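Local coordinates for extracellular solute-binding protein, family 1 (Trichodesmium erythraeum IMS101, PDB 6G7N) that binds ferric iron and probably serves as the substrate-binding component of an iron ABC transporter, at residues A[103-109]-A[216-222]. Sequence-based numbering, arbitrary orientation.
Sequences RVIMYNK and KVGMFFP
Residues 105-108 pair antiparallel with 217-220: I105 with F220 and Y107 with G218 are the hydrogen-bonded pairs, M106 with M219 and N108 with V217 the non-hydrogen-bonded ones, and K109 N extends the pairing to K216 O at 3.0 Å, nearly straight at 177°. The ring of Y107 lies over G218. Its CG sits between the backbone N and the carbonyl carbon (chi1 61°), which swings the ring across to the neighbouring strand, where G218 CA stands over one face, 3.8 Å from the centroid, in a CH-pi contact; with no CB on G218, the ring can lie this close to its CA. F220 N meets the ring edge in plane, and the hydroxyl OH shares a water, at 2.8 Å, that also donates weakly to M219 O. With an alanine in place of Y107, G218 would probably lose the aromatic cover over its CA and the water its phenol partner. In this periplasmic-binding-protein fold, strand 217-220 flanks one edge of strand 103-108 while strand 191-195 pairs along the other. On the opposite face of the sheet from Y107, M106 CB touches V217 CG1 at 3.8 Å; M219, modelled in two conformers, lies beside M106 in one of them, and helices 177-186 and 196-204 pack over this face. V104 sends its two branches to different partners, CG2 to M219 CG in that same conformer and CG1 to F221 CD1 at 3.6 Å. F221 in turn stacks on F289. I105 lays its CD1 against P222 CG (3.8 Å), on the face that carries Y107.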
# COMPACT_ATOMS: atom_id res chain seq x y z
N ARG A 103 2.62 -6.67 0.50
CA ARG A 103 2.48 -7.10 1.88
C ARG A 103 3.06 -8.51 1.96
O ARG A 103 2.53 -9.45 1.38
CB ARG A 103 1.04 -6.99 2.39
CG ARG A 103 0.93 -7.05 3.92
CD ARG A 103 -0.25 -6.26 4.45
NE ARG A 103 -0.25 -6.10 5.90
CZ ARG A 103 0.55 -5.24 6.56
NH1 ARG A 103 1.42 -4.47 5.92
NH2 ARG A 103 0.47 -5.15 7.89
N VAL A 104 4.20 -8.61 2.64
CA VAL A 104 5.09 -9.75 2.56
C VAL A 104 5.28 -10.41 3.90
O VAL A 104 4.94 -9.86 4.94
CB VAL A 104 6.44 -9.34 1.95
CG1 VAL A 104 6.22 -8.77 0.55
CG2 VAL A 104 7.17 -8.35 2.86
N ILE A 105 5.90 -11.61 3.85
CA ILE A 105 6.31 -12.30 5.08
C ILE A 105 7.73 -11.85 5.42
O ILE A 105 8.67 -12.05 4.63
CB ILE A 105 6.24 -13.82 4.94
CG1 ILE A 105 4.80 -14.29 4.70
CG2 ILE A 105 6.78 -14.49 6.21
CD1 ILE A 105 4.67 -15.72 4.23
N MET A 106 7.87 -11.22 6.58
CA MET A 106 9.17 -10.87 7.15
C MET A 106 9.59 -12.02 8.05
O MET A 106 8.77 -12.49 8.86
CB MET A 106 9.05 -9.59 7.98
CG MET A 106 8.53 -8.39 7.20
SD MET A 106 9.72 -7.84 5.95
CE MET A 106 8.83 -6.42 5.25
N TYR A 107 10.82 -12.52 7.89
CA TYR A 107 11.23 -13.71 8.64
C TYR A 107 12.58 -13.53 9.29
O TYR A 107 13.47 -12.85 8.79
CB TYR A 107 11.24 -14.97 7.77
CG TYR A 107 12.19 -14.95 6.59
CD1 TYR A 107 11.82 -14.41 5.36
CD2 TYR A 107 13.48 -15.50 6.70
CE1 TYR A 107 12.69 -14.38 4.29
CE2 TYR A 107 14.35 -15.46 5.61
CZ TYR A 107 13.96 -14.91 4.41
OH TYR A 107 14.82 -14.88 3.34
N ASN A 108 12.73 -14.12 10.48
CA ASN A 108 14.01 -14.10 11.19
C ASN A 108 14.96 -15.06 10.46
O ASN A 108 14.70 -16.26 10.40
CB ASN A 108 13.80 -14.51 12.63
CG ASN A 108 15.09 -14.48 13.41
OD1 ASN A 108 15.93 -15.35 13.27
ND2 ASN A 108 15.25 -13.45 14.22
N LYS A 109 16.06 -14.52 9.94
CA LYS A 109 16.98 -15.32 9.13
C LYS A 109 17.66 -16.46 9.90
O LYS A 109 17.98 -17.49 9.32
CB LYS A 109 18.04 -14.44 8.47
CG LYS A 109 17.50 -13.47 7.43
CD LYS A 109 18.64 -12.80 6.67
CE LYS A 109 18.11 -11.91 5.57
NZ LYS A 109 19.19 -11.38 4.66
N LYS A 216 19.02 -8.89 10.09
CA LYS A 216 18.45 -10.08 10.74
C LYS A 216 17.13 -10.57 10.16
O LYS A 216 16.67 -11.66 10.55
CB LYS A 216 18.21 -9.80 12.23
CG LYS A 216 19.50 -9.66 13.00
CD LYS A 216 19.27 -9.21 14.43
CE LYS A 216 20.55 -9.28 15.25
NZ LYS A 216 20.62 -10.63 15.87
N VAL A 217 16.52 -9.78 9.27
CA VAL A 217 15.17 -10.05 8.77
C VAL A 217 15.17 -10.12 7.26
O VAL A 217 15.68 -9.21 6.59
CB VAL A 217 14.20 -8.97 9.25
CG1 VAL A 217 12.78 -9.19 8.69
CG2 VAL A 217 14.16 -8.91 10.77
N GLY A 218 14.63 -11.21 6.73
CA GLY A 218 14.45 -11.37 5.30
C GLY A 218 13.03 -11.05 4.89
O GLY A 218 12.14 -10.97 5.73
N MET A 219 12.87 -10.89 3.58
CA MET A 219 11.57 -10.62 2.95
C MET A 219 11.24 -11.75 2.01
O MET A 219 12.02 -12.04 1.12
CB MET A 219 11.67 -9.33 2.14
CG MET A 219 10.48 -9.09 1.24
SD MET A 219 10.50 -7.43 0.56
CE MET A 219 10.94 -6.49 1.98
N PHE A 220 10.05 -12.34 2.17
CA PHE A 220 9.58 -13.43 1.33
C PHE A 220 8.27 -13.00 0.65
O PHE A 220 7.32 -12.61 1.31
CB PHE A 220 9.35 -14.69 2.18
CG PHE A 220 8.98 -15.91 1.41
CD1 PHE A 220 9.96 -16.74 0.87
CD2 PHE A 220 7.66 -16.21 1.16
CE1 PHE A 220 9.62 -17.88 0.17
CE2 PHE A 220 7.32 -17.34 0.44
CZ PHE A 220 8.29 -18.17 -0.06
N PHE A 221 8.25 -13.12 -0.68
CA PHE A 221 7.09 -12.75 -1.50
C PHE A 221 6.20 -13.99 -1.64
O PHE A 221 6.59 -14.94 -2.31
CB PHE A 221 7.56 -12.27 -2.88
CG PHE A 221 8.46 -11.05 -2.80
CD1 PHE A 221 7.95 -9.82 -2.45
CD2 PHE A 221 9.81 -11.15 -3.07
CE1 PHE A 221 8.73 -8.68 -2.37
CE2 PHE A 221 10.62 -10.01 -2.98
CZ PHE A 221 10.08 -8.78 -2.64
N PRO A 222 4.99 -14.01 -1.01
CA PRO A 222 4.27 -15.26 -0.98
C PRO A 222 3.51 -15.57 -2.27
O PRO A 222 3.27 -14.71 -3.12
CB PRO A 222 3.29 -15.06 0.20
CG PRO A 222 3.86 -13.94 1.00
CD PRO A 222 4.44 -13.05 -0.06
O HOH W 1 13.45 -15.10 0.92
O HOH W 2 18.22 -13.32 12.24